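Local coordinates for protein cysteine protease-like VirA (Shigella flexneri, PDB 3EB8) that acts as a secreted virulence effector required for bacterial entry into epithelial cells and for spread within and between them, although its reported alpha-tubulin protease activity is disputed, at residues S234-L240 against E322-L326; V271-H277 against S304-S309. All coordinates share one frame; numbering follows the deposited sequence.

Overall arrangement
Along the chain, the loop Ser234-Leu240 comes first, between helices 226-234 and 245-265; Val271-His277 then enters strand 274-283. Strand 300-312, carrying Ser304-Ser309, turns back against it and closes contact 2, a hairpin whose connecting residues 285-297 were not modelled. The next strand, 315-327, brings Glu322-Leu326 against the loop after helix 226-234 and closes contact 1, so the shorter excursion of contact 2 sits wholly within the longer one. Strands 274-283, 300-312 and 315-327 are successive neighbours in the mixed sheet. Contact 1 ties the helical part to this sheet and contact 2 builds the sheet itself; Ser304 joins them, bonding to Ala235 and Thr323.

Contact 1 of 2, residues S234-L240 against E322-L326; sequences SAFWQSL and ETSYL
Tyr325 reaches from its strand to the loop that follows helix 226-234 and ends in a hydroxyl pair: Ser234 OG lies 2.8 Å from Tyr325 OH, hydrogen-bonded to it at the edge of the phenol ring and near its plane. With CG between the backbone N and the carbonyl carbon, chi1 of 51° directs the tyrosine ring toward the loop, and chi2 of 94° sets its rotation. Ser234 OG also bonds to Ala231 O in the preceding helix, so it has two polar partners. Beside this pair, Ala235 lies against the same oxygen, its CA 3.3 Å and its CB 3.7 Å from Tyr325 OH. At CE2, across the ring from CE1, Leu240 CD2 approaches obliquely to 3.8 Å; it also reaches Thr323 CB at 4.0 Å, so one methyl touches two side chains pointing from the same side of the strand. Leu240 arrives there with CG opposite the backbone N (chi1 -173°), at the end of two consecutive type I turns, Ser234-Trp237 and Trp237-Leu240. Ile342 also packs on Ser234 and Tyr325. This buried contact combines one hydroxyl pair, its one cross-segment hydrogen bond, with the packing of Leu240. The bond joins the end of helix 226-234 to strand 315-327, and its burial would probably make the pairing of the two hydroxyls more specific than apolar packing alone.

Contact 2 of 2, residues V271-H277 against S304-S309; sequences VINNCGH and SSILPS
Ser309 bonds to the carbonyls of both Ile272 and Asn273, just ahead of the strand pairing. Its OG donates to Ile272 O at 2.8 Å, in the carbonyl plane, and its N donates to Asn273 O at 2.8 Å, nearly straight (165°) but tilted from that carbonyl plane. With OG between the backbone N and carbonyl carbon (chi1 71°), the hydroxyl points at the Ile272 carbonyl; Val271 CG1 packs against OG. A water bridges Asn273 O and Ser309 O. Further along, Asn274, His277, Ile306 and Pro308 share one face of the sheet. The amide of Asn274 swings over the opposite strand, ND2 lying 3.5 Å from Leu307 C and 3.7 Å from Ile306 CG1, while its OD1 takes a weak bond from Gly276 N. The imidazole of His277 lays one face against Ile306 CG1 and turns its edge to Ser304 OG, which itself bonds to Ala235 O; Phe236 meets the same imidazole. Cys275 CB and Leu307 CB approach to 4.4 Å. Weak bonds from Cys275 N to Leu307 O and from Leu307 N to Gly276 O set two residues against one, and the chain bends at Gly276, where phi is 94°. The extra residue is consistent with a beta bulge in the antiparallel pair that joins strands 274-283 and 300-312 of the mixed sheet.

Contact 1 of 2, residues S234-L240 against E322-L326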
# COMPACT_ATOMS: atom_id res chain seq x y z
N SER A 234 -2.04 7.06 11.18
CA SER A 234 -3.30 6.68 10.57
C SER A 234 -3.15 5.44 9.69
O SER A 234 -4.12 4.69 9.52
CB SER A 234 -3.86 7.83 9.74
OG SER A 234 -3.14 7.98 8.53
N ALA A 235 -1.96 5.25 9.14
CA ALA A 235 -1.70 4.18 8.18
C ALA A 235 -1.88 2.79 8.79
O ALA A 235 -2.06 1.81 8.07
CB ALA A 235 -0.30 4.30 7.55
N PHE A 236 -1.82 2.72 10.12
CA PHE A 236 -1.91 1.45 10.83
C PHE A 236 -3.34 1.12 11.32
O PHE A 236 -3.57 0.02 11.80
CB PHE A 236 -0.92 1.42 12.01
CG PHE A 236 0.53 1.40 11.61
CD1 PHE A 236 1.20 2.58 11.31
CD2 PHE A 236 1.23 0.20 11.52
CE1 PHE A 236 2.54 2.55 10.94
CE2 PHE A 236 2.57 0.17 11.15
CZ PHE A 236 3.22 1.35 10.86
N TRP A 237 -4.29 2.05 11.20
CA TRP A 237 -5.63 1.74 11.69
C TRP A 237 -6.18 0.41 11.08
O TRP A 237 -6.17 0.22 9.86
CB TRP A 237 -6.61 2.91 11.49
CG TRP A 237 -7.97 2.63 12.12
CD1 TRP A 237 -8.21 2.10 13.36
CD2 TRP A 237 -9.25 2.87 11.53
NE1 TRP A 237 -9.55 1.99 13.58
CE2 TRP A 237 -10.22 2.45 12.47
CE3 TRP A 237 -9.68 3.41 10.31
CZ2 TRP A 237 -11.60 2.55 12.24
CZ3 TRP A 237 -11.06 3.51 10.08
CH2 TRP A 237 -12.01 3.07 11.04
N GLN A 238 -6.63 -0.50 11.94
CA GLN A 238 -6.96 -1.86 11.49
C GLN A 238 -8.10 -1.92 10.46
O GLN A 238 -8.15 -2.83 9.65
CB GLN A 238 -7.29 -2.74 12.69
CG GLN A 238 -8.40 -2.19 13.58
CD GLN A 238 -8.73 -3.13 14.74
OE1 GLN A 238 -8.36 -2.87 15.90
NE2 GLN A 238 -9.42 -4.23 14.43
N SER A 239 -9.01 -0.95 10.51
CA SER A 239 -10.16 -0.92 9.59
C SER A 239 -10.04 0.20 8.57
O SER A 239 -11.01 0.59 7.94
CB SER A 239 -11.47 -0.77 10.37
OG SER A 239 -11.54 -1.75 11.38
N LEU A 240 -8.83 0.70 8.39
CA LEU A 240 -8.56 1.74 7.39
C LEU A 240 -9.23 1.48 6.03
O LEU A 240 -9.70 2.41 5.39
CB LEU A 240 -7.05 1.88 7.21
CG LEU A 240 -6.61 3.04 6.32
CD1 LEU A 240 -6.89 4.36 7.01
CD2 LEU A 240 -5.14 2.91 6.01
N GLU A 322 -4.40 -2.45 -0.50
CA GLU A 322 -3.77 -1.16 -0.37
C GLU A 322 -4.79 -0.02 -0.25
O GLU A 322 -5.77 0.02 -0.99
CB GLU A 322 -2.86 -0.91 -1.56
CG GLU A 322 -2.39 0.52 -1.72
CD GLU A 322 -1.44 0.66 -2.90
OE1 GLU A 322 -1.30 -0.31 -3.66
OE2 GLU A 322 -0.83 1.73 -3.07
N THR A 323 -4.55 0.88 0.70
CA THR A 323 -5.32 2.10 0.80
C THR A 323 -4.41 3.30 0.66
O THR A 323 -3.38 3.38 1.32
CB THR A 323 -6.00 2.22 2.15
OG1 THR A 323 -6.58 0.96 2.49
CG2 THR A 323 -7.08 3.32 2.11
N SER A 324 -4.81 4.23 -0.21
CA SER A 324 -4.09 5.48 -0.40
C SER A 324 -5.01 6.67 -0.13
O SER A 324 -6.22 6.62 -0.41
CB SER A 324 -3.59 5.55 -1.83
OG SER A 324 -4.71 5.65 -2.70
N TYR A 325 -4.42 7.75 0.36
CA TYR A 325 -5.13 8.97 0.70
C TYR A 325 -4.17 10.13 0.96
O TYR A 325 -2.96 9.95 1.14
CB TYR A 325 -5.97 8.74 1.95
CG TYR A 325 -5.20 8.14 3.08
CD1 TYR A 325 -4.61 8.92 4.05
CD2 TYR A 325 -5.05 6.77 3.18
CE1 TYR A 325 -3.90 8.35 5.09
CE2 TYR A 325 -4.35 6.19 4.21
CZ TYR A 325 -3.78 6.97 5.16
OH TYR A 325 -3.09 6.36 6.19
N LEU A 326 -4.76 11.33 1.03
CA LEU A 326 -4.05 12.56 1.34
C LEU A 326 -4.32 12.97 2.79
O LEU A 326 -5.46 12.93 3.26
CB LEU A 326 -4.60 13.66 0.44
CG LEU A 326 -3.64 14.52 -0.36
CD1 LEU A 326 -2.85 13.65 -1.33
CD2 LEU A 326 -4.46 15.54 -1.12

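Contact 2 of 2, residues V271-H277 against S304-S309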
# COMPACT_ATOMS: atom_id res chain seq x y z
N VAL A 271 -0.31 -21.73 9.26
CA VAL A 271 -0.46 -20.44 8.53
C VAL A 271 -0.64 -19.14 9.34
O VAL A 271 -1.70 -18.87 9.91
CB VAL A 271 -1.55 -20.49 7.44
CG1 VAL A 271 -1.43 -19.27 6.54
CG2 VAL A 271 -1.42 -21.76 6.63
N ILE A 272 0.41 -18.32 9.34
CA ILE A 272 0.35 -17.01 9.97
C ILE A 272 -0.75 -16.19 9.31
O ILE A 272 -0.99 -16.34 8.12
CB ILE A 272 1.68 -16.24 9.84
CG1 ILE A 272 1.93 -15.84 8.38
CG2 ILE A 272 2.85 -17.08 10.37
CD1 ILE A 272 3.06 -14.86 8.22
N ASN A 273 -1.39 -15.32 10.08
CA ASN A 273 -2.48 -14.51 9.55
C ASN A 273 -2.04 -13.40 8.59
O ASN A 273 -2.63 -13.22 7.52
CB ASN A 273 -3.27 -13.87 10.69
CG ASN A 273 -4.27 -12.84 10.19
OD1 ASN A 273 -3.97 -11.64 10.14
ND2 ASN A 273 -5.44 -13.31 9.79
N ASN A 274 -1.02 -12.64 9.01
CA ASN A 274 -0.61 -11.41 8.32
C ASN A 274 0.89 -11.17 8.38
O ASN A 274 1.54 -11.60 9.34
CB ASN A 274 -1.35 -10.21 8.91
CG ASN A 274 -0.61 -8.89 8.69
OD1 ASN A 274 -0.02 -8.36 9.62
ND2 ASN A 274 -0.65 -8.37 7.46
N CYS A 275 1.44 -10.49 7.37
CA CYS A 275 2.87 -10.18 7.31
C CYS A 275 3.21 -8.69 7.54
O CYS A 275 4.33 -8.26 7.28
CB CYS A 275 3.49 -10.67 5.99
SG CYS A 275 2.71 -12.16 5.28
N GLY A 276 2.25 -7.90 8.03
CA GLY A 276 2.49 -6.51 8.39
C GLY A 276 2.19 -5.48 7.31
O GLY A 276 1.64 -5.82 6.26
N HIS A 277 2.57 -4.22 7.57
CA HIS A 277 2.25 -3.09 6.69
C HIS A 277 3.41 -2.63 5.81
O HIS A 277 4.55 -2.57 6.25
CB HIS A 277 1.82 -1.86 7.52
CG HIS A 277 0.50 -2.02 8.21
ND1 HIS A 277 -0.65 -1.42 7.74
CD2 HIS A 277 0.15 -2.69 9.33
CE1 HIS A 277 -1.66 -1.73 8.54
NE2 HIS A 277 -1.20 -2.49 9.52
N SER A 304 -0.89 2.86 2.29
CA SER A 304 -0.79 1.87 3.36
C SER A 304 -1.29 0.51 2.89
O SER A 304 -2.49 0.31 2.69
CB SER A 304 -1.60 2.33 4.58
OG SER A 304 -1.41 1.48 5.70
N SER A 305 -0.38 -0.43 2.70
CA SER A 305 -0.78 -1.75 2.25
C SER A 305 -0.71 -2.76 3.37
O SER A 305 0.30 -2.86 4.07
CB SER A 305 0.10 -2.20 1.10
OG SER A 305 -0.07 -1.30 0.02
N ILE A 306 -1.78 -3.51 3.54
CA ILE A 306 -1.74 -4.62 4.47
C ILE A 306 -1.54 -5.91 3.65
O ILE A 306 -1.92 -5.97 2.49
CB ILE A 306 -2.99 -4.64 5.36
CG1 ILE A 306 -2.74 -5.48 6.62
CG2 ILE A 306 -4.22 -5.14 4.60
CD1 ILE A 306 -3.79 -5.31 7.71
N LEU A 307 -0.89 -6.92 4.23
CA LEU A 307 -0.52 -8.11 3.48
C LEU A 307 -1.00 -9.41 4.13
O LEU A 307 -0.18 -10.27 4.45
CB LEU A 307 1.00 -8.20 3.29
CG LEU A 307 1.81 -7.06 2.66
CD1 LEU A 307 3.32 -7.33 2.76
CD2 LEU A 307 1.43 -6.81 1.22
N PRO A 308 -2.32 -9.56 4.33
CA PRO A 308 -2.80 -10.79 4.95
C PRO A 308 -2.43 -11.99 4.10
O PRO A 308 -2.40 -11.88 2.88
CB PRO A 308 -4.33 -10.62 4.94
CG PRO A 308 -4.57 -9.59 3.88
CD PRO A 308 -3.44 -8.65 4.04
N SER A 309 -2.15 -13.12 4.73
CA SER A 309 -1.84 -14.34 3.98
C SER A 309 -3.11 -14.86 3.29
O SER A 309 -4.22 -14.67 3.79
CB SER A 309 -1.29 -15.40 4.93
OG SER A 309 -2.34 -15.86 5.75
O HOH W 1 -5.16 -14.27 6.72